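Local coordinates for protein glucose-6-phosphate isomerase (Thermus thermophilus, PDB 1ZZG) that probably catalyses the reversible isomerisation of glucose 6-phosphate to fructose 6-phosphate, a step shared by glycolysis and gluconeogenesis, at residues A[179-182]-A[183-186]; A[252-255]-A[256-259]; A[375-378]-A[379-383]; A[386-389]-A[390-393]. One frame throughout, in Å; residues are numbered along the deposited sequence.

Contact 1: A[179-182]-A[183-186]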
loop_
_atom_site.group_PDB
_atom_site.type_symbol
_atom_site.label_atom_id
_atom_site.label_comp_id
_atom_site.label_asym_id
_atom_site.label_seq_id
_atom_site.Cartn_x
_atom_site.Cartn_y
_atom_site.Cartn_z
ATOM N N ALA A 179 -20.939 19.114 -4.019
ATOM C CA ALA A 179 -20.107 19.616 -5.093
ATOM C C ALA A 179 -18.601 19.610 -4.900
ATOM O O ALA A 179 -18.087 19.908 -3.824
ATOM C CB ALA A 179 -20.553 21.035 -5.446
ATOM N N ILE A 180 -17.903 19.249 -5.969
ATOM C CA ILE A 180 -16.455 19.308 -5.987
ATOM C C ILE A 180 -16.292 20.608 -6.774
ATOM O O ILE A 180 -16.710 20.697 -7.935
ATOM C CB ILE A 180 -15.820 18.157 -6.784
ATOM C CG1 ILE A 180 -16.052 16.830 -6.059
ATOM C CG2 ILE A 180 -14.319 18.414 -6.958
ATOM C CD1 ILE A 180 -15.536 15.615 -6.830
ATOM N N PRO A 181 -15.722 21.646 -6.143
ATOM C CA PRO A 181 -15.531 22.931 -6.821
ATOM C C PRO A 181 -14.834 22.803 -8.172
ATOM O O PRO A 181 -13.900 22.019 -8.337
ATOM C CB PRO A 181 -14.702 23.734 -5.822
ATOM C CG PRO A 181 -15.120 23.169 -4.504
ATOM C CD PRO A 181 -15.173 21.687 -4.777
ATOM N N LYS A 182 -15.300 23.586 -9.134
ATOM C CA LYS A 182 -14.725 23.584 -10.471
ATOM C C LYS A 182 -13.202 23.734 -10.439
ATOM O O LYS A 182 -12.484 23.016 -11.139
ATOM C CB LYS A 182 -15.333 24.723 -11.293
ATOM C CG LYS A 182 -14.805 24.804 -12.716
ATOM C CD LYS A 182 -15.390 26.002 -13.451
ATOM C CE LYS A 182 -14.867 26.067 -14.878
ATOM N NZ LYS A 182 -15.329 27.296 -15.585
ATOM N N GLU A 183 -12.714 24.663 -9.622
ATOM C CA GLU A 183 -11.273 24.923 -9.522
ATOM C C GLU A 183 -10.492 23.940 -8.643
ATOM O O GLU A 183 -9.312 24.166 -8.352
ATOM C CB GLU A 183 -11.027 26.350 -9.018
ATOM C CG GLU A 183 -11.554 27.459 -9.929
ATOM C CD GLU A 183 -10.973 27.410 -11.336
ATOM O OE1 GLU A 183 -9.811 26.978 -11.496
ATOM O OE2 GLU A 183 -11.674 27.821 -12.287
ATOM N N VAL A 184 -11.141 22.857 -8.227
ATOM C CA VAL A 184 -10.495 21.843 -7.389
ATOM C C VAL A 184 -10.281 20.532 -8.148
ATOM O O VAL A 184 -11.236 19.810 -8.442
ATOM C CB VAL A 184 -11.334 21.543 -6.114
ATOM C CG1 VAL A 184 -10.728 20.370 -5.343
ATOM C CG2 VAL A 184 -11.390 22.776 -5.229
ATOM N N GLY A 185 -9.025 20.225 -8.455
ATOM C CA GLY A 185 -8.724 18.997 -9.165
ATOM C C GLY A 185 -8.891 17.771 -8.279
ATOM O O GLY A 185 -8.827 17.861 -7.053
ATOM N N GLY A 186 -9.103 16.619 -8.903
ATOM C CA GLY A 186 -9.280 15.388 -8.152
ATOM C C GLY A 186 -8.261 15.088 -7.063
ATOM O O GLY A 186 -8.637 14.869 -5.909
#

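Contact 2: A[252-255]-A[256-259]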
loop_
_atom_site.group_PDB
_atom_site.type_symbol
_atom_site.label_atom_id
_atom_site.label_comp_id
_atom_site.label_asym_id
_atom_site.label_seq_id
_atom_site.Cartn_x
_atom_site.Cartn_y
_atom_site.Cartn_z
ATOM N N GLU A 252 -0.028 3.638 12.049
ATOM C CA GLU A 252 -0.873 2.661 11.375
ATOM C C GLU A 252 -2.196 3.358 11.038
ATOM O O GLU A 252 -2.816 3.074 10.013
ATOM C CB GLU A 252 -1.111 1.440 12.273
ATOM C CG GLU A 252 -2.029 0.371 11.675
ATOM C CD GLU A 252 -1.465 -0.314 10.426
ATOM O OE1 GLU A 252 -0.262 -0.155 10.113
ATOM O OE2 GLU A 252 -2.241 -1.032 9.756
ATOM N N ARG A 253 -2.623 4.276 11.900
ATOM C CA ARG A 253 -3.860 5.018 11.656
ATOM C C ARG A 253 -3.741 5.774 10.328
ATOM O O ARG A 253 -4.730 5.949 9.608
ATOM C CB ARG A 253 -4.121 6.008 12.796
ATOM C CG ARG A 253 -4.393 5.350 14.145
ATOM C CD ARG A 253 -4.482 6.409 15.225
ATOM N NE ARG A 253 -5.540 7.366 14.927
ATOM C CZ ARG A 253 -5.606 8.591 15.431
ATOM N NH1 ARG A 253 -4.662 9.013 16.263
ATOM N NH2 ARG A 253 -6.619 9.391 15.110
ATOM N N LEU A 254 -2.525 6.209 10.012
ATOM C CA LEU A 254 -2.251 6.932 8.770
ATOM C C LEU A 254 -1.679 6.009 7.690
ATOM O O LEU A 254 -0.977 6.466 6.793
ATOM C CB LEU A 254 -1.251 8.060 9.021
ATOM C CG LEU A 254 -1.690 9.300 9.800
ATOM C CD1 LEU A 254 -0.506 10.250 9.920
ATOM C CD2 LEU A 254 -2.849 9.988 9.083
ATOM N N SER A 255 -1.980 4.718 7.772
ATOM C CA SER A 255 -1.459 3.752 6.802
ATOM C C SER A 255 -1.840 4.037 5.346
ATOM O O SER A 255 -1.200 3.535 4.426
ATOM C CB SER A 255 -1.926 2.340 7.168
ATOM O OG SER A 255 -3.315 2.192 6.959
ATOM N N HIS A 256 -2.881 4.833 5.128
ATOM C CA HIS A 256 -3.308 5.128 3.765
ATOM C C HIS A 256 -2.858 6.499 3.263
ATOM O O HIS A 256 -3.137 6.865 2.116
ATOM C CB HIS A 256 -4.828 4.989 3.663
ATOM C CG HIS A 256 -5.306 3.580 3.833
ATOM N ND1 HIS A 256 -5.362 2.684 2.788
ATOM C CD2 HIS A 256 -5.667 2.887 4.940
ATOM C CE1 HIS A 256 -5.734 1.500 3.242
ATOM N NE2 HIS A 256 -5.924 1.596 4.545
ATOM N N LEU A 257 -2.158 7.250 4.112
ATOM C CA LEU A 257 -1.682 8.568 3.720
ATOM C C LEU A 257 -0.601 8.484 2.640
ATOM O O LEU A 257 -0.619 9.261 1.683
ATOM C CB LEU A 257 -1.138 9.344 4.930
ATOM C CG LEU A 257 -0.762 10.805 4.638
ATOM C CD1 LEU A 257 -1.996 11.572 4.190
ATOM C CD2 LEU A 257 -0.185 11.462 5.882
ATOM N N PRO A 258 0.356 7.543 2.773
ATOM C CA PRO A 258 1.396 7.460 1.738
ATOM C C PRO A 258 0.841 7.319 0.319
ATOM O O PRO A 258 1.336 7.959 -0.606
ATOM C CB PRO A 258 2.219 6.249 2.174
ATOM C CG PRO A 258 2.128 6.329 3.677
ATOM C CD PRO A 258 0.643 6.602 3.872
ATOM N N SER A 259 -0.190 6.494 0.148
ATOM C CA SER A 259 -0.783 6.308 -1.175
ATOM C C SER A 259 -1.343 7.618 -1.703
ATOM O O SER A 259 -1.231 7.917 -2.894
ATOM C CB SER A 259 -1.894 5.261 -1.135
ATOM O OG SER A 259 -1.365 3.963 -0.970
HETATM O O HOH W 1 -4.586 6.569 6.802
HETATM O O HOH W 2 -0.513 4.192 1.789
#

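Contact 3: A[375-378]-A[379-383]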
loop_
_atom_site.group_PDB
_atom_site.type_symbol
_atom_site.label_atom_id
_atom_site.label_comp_id
_atom_site.label_asym_id
_atom_site.label_seq_id
_atom_site.Cartn_x
_atom_site.Cartn_y
_atom_site.Cartn_z
ATOM N N GLY A 375 -4.651 17.509 8.836
ATOM C CA GLY A 375 -5.176 18.469 7.878
ATOM C C GLY A 375 -4.062 19.439 7.525
ATOM O O GLY A 375 -3.922 19.885 6.383
ATOM N N TRP A 376 -3.263 19.770 8.532
ATOM C CA TRP A 376 -2.131 20.662 8.357
ATOM C C TRP A 376 -1.130 19.977 7.416
ATOM O O TRP A 376 -0.711 20.557 6.416
ATOM C CB TRP A 376 -1.477 20.939 9.718
ATOM C CG TRP A 376 -0.422 22.022 9.698
ATOM C CD1 TRP A 376 0.499 22.262 8.713
ATOM C CD2 TRP A 376 -0.153 22.975 10.737
ATOM N NE1 TRP A 376 1.323 23.306 9.074
ATOM C CE2 TRP A 376 0.943 23.762 10.311
ATOM C CE3 TRP A 376 -0.735 23.244 11.986
ATOM C CZ2 TRP A 376 1.475 24.796 11.093
ATOM C CZ3 TRP A 376 -0.205 24.278 12.765
ATOM C CH2 TRP A 376 0.889 25.040 12.309
ATOM N N LEU A 377 -0.768 18.733 7.725
ATOM C CA LEU A 377 0.189 17.994 6.896
ATOM C C LEU A 377 -0.249 17.856 5.436
ATOM O O LEU A 377 0.519 18.132 4.517
ATOM C CB LEU A 377 0.447 16.603 7.488
ATOM C CG LEU A 377 1.366 15.681 6.675
ATOM C CD1 LEU A 377 2.704 16.372 6.414
ATOM C CD2 LEU A 377 1.576 14.373 7.426
ATOM N N MET A 378 -1.485 17.428 5.220
ATOM C CA MET A 378 -1.991 17.270 3.861
ATOM C C MET A 378 -1.991 18.577 3.067
ATOM O O MET A 378 -1.563 18.609 1.912
ATOM C CB MET A 378 -3.401 16.671 3.899
ATOM C CG MET A 378 -3.423 15.223 4.379
ATOM S SD MET A 378 -5.089 14.507 4.475
ATOM C CE MET A 378 -5.411 14.200 2.731
ATOM N N GLN A 379 -2.468 19.655 3.680
ATOM C CA GLN A 379 -2.500 20.949 2.997
ATOM C C GLN A 379 -1.066 21.430 2.738
ATOM O O GLN A 379 -0.783 22.059 1.715
ATOM C CB GLN A 379 -3.253 21.985 3.841
ATOM C CG GLN A 379 -3.482 23.319 3.119
ATOM C CD GLN A 379 -4.618 23.259 2.111
ATOM O OE1 GLN A 379 -5.124 22.186 1.794
ATOM N NE2 GLN A 379 -5.021 24.418 1.600
ATOM N N HIS A 380 -0.171 21.130 3.675
ATOM C CA HIS A 380 1.241 21.497 3.560
ATOM C C HIS A 380 1.845 20.833 2.327
ATOM O O HIS A 380 2.585 21.463 1.570
ATOM C CB HIS A 380 2.003 21.036 4.813
ATOM C CG HIS A 380 3.496 21.080 4.674
ATOM N ND1 HIS A 380 4.283 21.986 5.353
ATOM C CD2 HIS A 380 4.346 20.318 3.942
ATOM C CE1 HIS A 380 5.552 21.782 5.042
ATOM N NE2 HIS A 380 5.617 20.776 4.188
ATOM N N LEU A 381 1.540 19.552 2.140
ATOM C CA LEU A 381 2.068 18.803 1.008
ATOM C C LEU A 381 1.500 19.287 -0.317
ATOM O O LEU A 381 2.193 19.276 -1.337
ATOM C CB LEU A 381 1.808 17.307 1.197
ATOM C CG LEU A 381 2.626 16.739 2.366
ATOM C CD1 LEU A 381 2.156 15.338 2.713
ATOM C CD2 LEU A 381 4.107 16.740 1.997
ATOM N N MET A 382 0.242 19.719 -0.311
ATOM C CA MET A 382 -0.346 20.223 -1.538
ATOM C C MET A 382 0.378 21.513 -1.933
ATOM O O MET A 382 0.645 21.731 -3.112
ATOM C CB MET A 382 -1.854 20.444 -1.367
ATOM C CG MET A 382 -2.627 19.127 -1.351
ATOM S SD MET A 382 -4.442 19.268 -1.320
ATOM C CE MET A 382 -4.756 19.210 0.449
ATOM N N TRP A 383 0.710 22.353 -0.950
ATOM C CA TRP A 383 1.437 23.592 -1.231
ATOM C C TRP A 383 2.832 23.244 -1.737
ATOM O O TRP A 383 3.309 23.810 -2.720
ATOM C CB TRP A 383 1.568 24.458 0.022
ATOM C CG TRP A 383 0.396 25.331 0.283
ATOM C CD1 TRP A 383 -0.597 25.121 1.195
ATOM C CD2 TRP A 383 0.096 26.578 -0.359
ATOM N NE1 TRP A 383 -1.497 26.165 1.168
ATOM C CE2 TRP A 383 -1.095 27.072 0.222
ATOM C CE3 TRP A 383 0.721 27.328 -1.369
ATOM C CZ2 TRP A 383 -1.677 28.283 -0.170
ATOM C CZ3 TRP A 383 0.140 28.539 -1.760
ATOM C CH2 TRP A 383 -1.046 28.999 -1.160
HETATM O O HOH W 3 3.353 23.910 7.027
#

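Contact 4: A[386-389]-A[390-393]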
loop_
_atom_site.group_PDB
_atom_site.type_symbol
_atom_site.label_atom_id
_atom_site.label_comp_id
_atom_site.label_asym_id
_atom_site.label_seq_id
_atom_site.Cartn_x
_atom_site.Cartn_y
_atom_site.Cartn_z
ATOM N N ALA A 386 2.530 22.279 -5.248
ATOM C CA ALA A 386 2.241 23.402 -6.141
ATOM C C ALA A 386 3.501 24.256 -6.334
ATOM O O ALA A 386 3.792 24.694 -7.448
ATOM C CB ALA A 386 1.091 24.252 -5.581
ATOM N N PHE A 387 4.248 24.494 -5.258
ATOM C CA PHE A 387 5.482 25.278 -5.370
ATOM C C PHE A 387 6.460 24.568 -6.312
ATOM O O PHE A 387 7.110 25.204 -7.151
ATOM C CB PHE A 387 6.147 25.476 -3.995
ATOM C CG PHE A 387 5.417 26.444 -3.084
ATOM C CD1 PHE A 387 4.901 27.641 -3.581
ATOM C CD2 PHE A 387 5.286 26.174 -1.722
ATOM C CE1 PHE A 387 4.259 28.561 -2.733
ATOM C CE2 PHE A 387 4.650 27.081 -0.865
ATOM C CZ PHE A 387 4.136 28.278 -1.373
ATOM N N LEU A 388 6.571 23.249 -6.163
ATOM C CA LEU A 388 7.451 22.464 -7.022
ATOM C C LEU A 388 7.013 22.553 -8.484
ATOM O O LEU A 388 7.834 22.462 -9.399
ATOM C CB LEU A 388 7.476 21.001 -6.568
ATOM C CG LEU A 388 8.375 20.746 -5.360
ATOM C CD1 LEU A 388 8.197 19.321 -4.839
ATOM C CD2 LEU A 388 9.819 21.001 -5.778
ATOM N N GLY A 389 5.716 22.734 -8.708
ATOM C CA GLY A 389 5.231 22.857 -10.074
ATOM C C GLY A 389 5.874 24.065 -10.735
ATOM O O GLY A 389 6.181 24.049 -11.932
ATOM N N GLU A 390 6.081 25.122 -9.953
ATOM C CA GLU A 390 6.704 26.337 -10.462
ATOM C C GLU A 390 8.214 26.152 -10.604
ATOM O O GLU A 390 8.800 26.540 -11.614
ATOM C CB GLU A 390 6.424 27.520 -9.522
ATOM C CG GLU A 390 4.951 27.909 -9.395
ATOM C CD GLU A 390 4.284 28.149 -10.742
ATOM O OE1 GLU A 390 5.000 28.479 -11.712
ATOM O OE2 GLU A 390 3.042 28.023 -10.828
ATOM N N LEU A 391 8.840 25.567 -9.587
ATOM C CA LEU A 391 10.282 25.341 -9.616
ATOM C C LEU A 391 10.709 24.439 -10.768
ATOM O O LEU A 391 11.797 24.607 -11.315
ATOM C CB LEU A 391 10.754 24.736 -8.292
ATOM C CG LEU A 391 10.679 25.637 -7.055
ATOM C CD1 LEU A 391 10.941 24.808 -5.811
ATOM C CD2 LEU A 391 11.698 26.770 -7.168
ATOM N N TRP A 392 9.860 23.483 -11.138
ATOM C CA TRP A 392 10.191 22.568 -12.227
ATOM C C TRP A 392 9.543 22.956 -13.552
ATOM O O TRP A 392 9.657 22.237 -14.542
ATOM C CB TRP A 392 9.807 21.129 -11.857
ATOM C CG TRP A 392 10.591 20.578 -10.699
ATOM C CD1 TRP A 392 11.602 21.199 -10.020
ATOM C CD2 TRP A 392 10.394 19.312 -10.053
ATOM N NE1 TRP A 392 12.042 20.402 -8.990
ATOM C CE2 TRP A 392 11.318 19.238 -8.986
ATOM C CE3 TRP A 392 9.527 18.234 -10.273
ATOM C CZ2 TRP A 392 11.398 18.126 -8.132
ATOM C CZ3 TRP A 392 9.604 17.126 -9.425
ATOM C CH2 TRP A 392 10.535 17.084 -8.366
ATOM N N GLU A 393 8.860 24.098 -13.560
ATOM C CA GLU A 393 8.221 24.612 -14.769
ATOM C C GLU A 393 7.283 23.640 -15.464
ATOM O O GLU A 393 7.375 23.415 -16.674
ATOM C CB GLU A 393 9.290 25.081 -15.757
ATOM C CG GLU A 393 10.251 26.087 -15.152
ATOM C CD GLU A 393 11.199 26.681 -16.174
ATOM O OE1 GLU A 393 11.834 25.909 -16.929
ATOM O OE2 GLU A 393 11.312 27.922 -16.214
HETATM O O HOH W 4 2.376 25.514 -9.757
#

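Contact 1: A[179-182]-A[183-186]
A chi1 of 173° at Val184 turns CG2 back beside its own nitrogen, facing the pyrrolidine ring of Pro181. The two meet across a type I beta turn, Pro181 to Val184, that begins just after strand 176-179, an edge strand of the five-stranded parallel sheet. The turn is closed by Val184 N donating to Pro181 O at 2.9 Å; the bond is fairly straight, 156° at the hydrogen, but the donor stands well above the carbonyl plane.

The two side chains lie side by side, pointing the same way, next to the closing bond. Proline leads into the turn: its fixed phi suits the extended approach, and its ring gives Val184 a rigid apolar flank. Lys182, at the first corner, runs fully extended into solvent, as a long charged chain can. Glu183, at the second corner, instead folds at chi2 (-58°), and its carboxylate receives the backbone N-H groups of Gly38 and Met40, tying the turn to another loop. Lys125 NZ binds both Lys182 O and Val184 O, so these two backbone acceptors share one ammonium group.

On the buried side Ile180 packs more loosely, its CG2 4.4 Å from Val184 CG1 and 3.7 Å from Val184 O. The Pro181 contact is tighter than usual: CB of Pro181 and CG2 of Val184 are 3.5 Å apart.

Contact 2: A[252-255]-A[256-259]
Leu254 and Leu257 bound the second of two overlapping type I turns, Glu252 to Ser255 and Leu254 to Leu257, with Leu257 N donating to Leu254 O at 3.0 Å from above the carbonyl plane. Pro258 suits the first helical turn, where N-H groups have no acceptor a full turn back within the helix and its nitrogen cannot donate; its CD packs 3.3 Å from Leu254 O. Two waters take up other backbone groups: one links Arg253 O to His256 N, and the second receives Ser259 N at 2.8 Å while donating to Ser255 O, standing in for a direct helical bond.

Ser255 OG sits between its own N and carbonyl carbon (chi1 70°), the crowded position, and comes obliquely to the His256 ring, 3.2 Å from His256 CD2. On the buried side Leu254 CD1 and Leu257 CD2 touch at 4.2 Å. Glu102 of the second subunit accepts the N-H groups of Glu252 and Arg253, so the turn also belongs to the dimer interface. This is a strand-to-helix connection in a beta-alpha-beta crossover, from strand 244-249 through helix 257-269 and, by way of short strand 271-272, to strand 278-287, parallel to and beside 244-249.

Contact 3: A[375-378]-A[379-383]
Trp376 and His380, one helical turn apart, are joined twice. His380 N donates to Trp376 O at 2.9 Å, and a water lies in the plane of both rings, accepting from Trp376 NE1 at 2.9 Å and standing 2.7 Å from His380 ND1. The bridge gives each of these buried ring nitrogens a partner and helps fix both ring rotations. At His380 a chi1 of 167° swings the imidazole so that ND1 meets the water, while NE2 reaches on to Thr232 OG1; CB, placed by the backbone, lies at the edge of the indole. Similar backbone bonds run from Leu381 N to Leu377 O at 3.0 Å and from Met382 N to Met378 O at 3.1 Å.

Gln379 bends at chi2 and sends its amide away from the segment 375-378; NE2 is taken by Asn217 OD1 and Trp43 O, so the buried amide nitrogen has two acceptors.

Outward come the apolar residues. Leu377 and Leu381 cross obliquely, their CD1 methyls 3.9 Å apart, and Leu381 CG rides 3.3 Å from Leu377 O. Replacing Leu381 by an alanine would probably cost Leu377 CD1 its contact with the lost methyl and open a gap toward Leu264 of helix 257-269. Met382, flexible enough to bend at chi3 (-93°), curls back so that CE comes 3.6 Å from Met378 O. The whole is the i to i+4 pattern of a buried alpha-helix, with helix 257-269 against Leu377, Met378 and Leu381, and helices 206-221 and 228-238 about its Trp and His.

Contact 4: A[386-389]-A[390-393]
Leu388 CD2 lies against one face of the Trp392 indole, 3.7 Å above the plane and shifted toward the rim, over the NE1 and CE2 region. This methyl-on-ring packing sits at the C-terminal end of helix 371-391, which stops in a Schellman motif: Glu393, the first residue to leave the helix, takes a left-handed backbone conformation with positive phi (54°). Similar chi1 values (-79° at Leu388, -65° at Trp392) send both side chains the same way off the helix, which puts the CD2 methyl over the indole. Trp392 NE1 is hydrogen-bonded to His237 ND1, and Arg240 makes a cation-pi contact with the indole, so the large ring meets both apolar and polar neighbours. A leucine in place of Trp392 would probably leave His237 ND1 without its donor and Arg240 without its aromatic surface.

Three residues on from Leu388, Leu391 brings its CD1 to 4.0 Å from Leu388 CD2. The last regular backbone bonds are Leu391 N to Phe387 O and Trp392 N to Leu388 O at 2.9 Å. Those of Glu390 N, to Ala386 O and Phe387 O, are weak. Glu390 bends at chi2 and forms a salt bridge with Lys33, which gives the buried OE2 a positive partner and probably explains why a glutamate is tolerated there. A water closes the arrangement, donating at 2.8 Å both to Glu390 OE2 and to Ala386 O.

How the contacts relate
In chain order, contact 1 follows strand 176-179 of the five-stranded parallel sheet, contact 2 leads from the mixed sheet into helix 257-269, and contacts 3 and 4 lie along helix 371-391. Contacts 2 and 3 touch: Leu257 CD2 is 3.7 Å from Leu377 CD2, and Leu257 CD1 is 3.9 Å from Met378 CG, joining the two helices. The centres of contacts 3 and 4 are about 16 Å apart; contact 1 lies about 17 Å from contact 3, centre to centre. The side chains of Val184, Met382 and Trp392 each lie about 12 Å from that of Glu267, the predicted proton donor, so contacts 1, 3 and 4 belong to the wider surroundings of the probable active site.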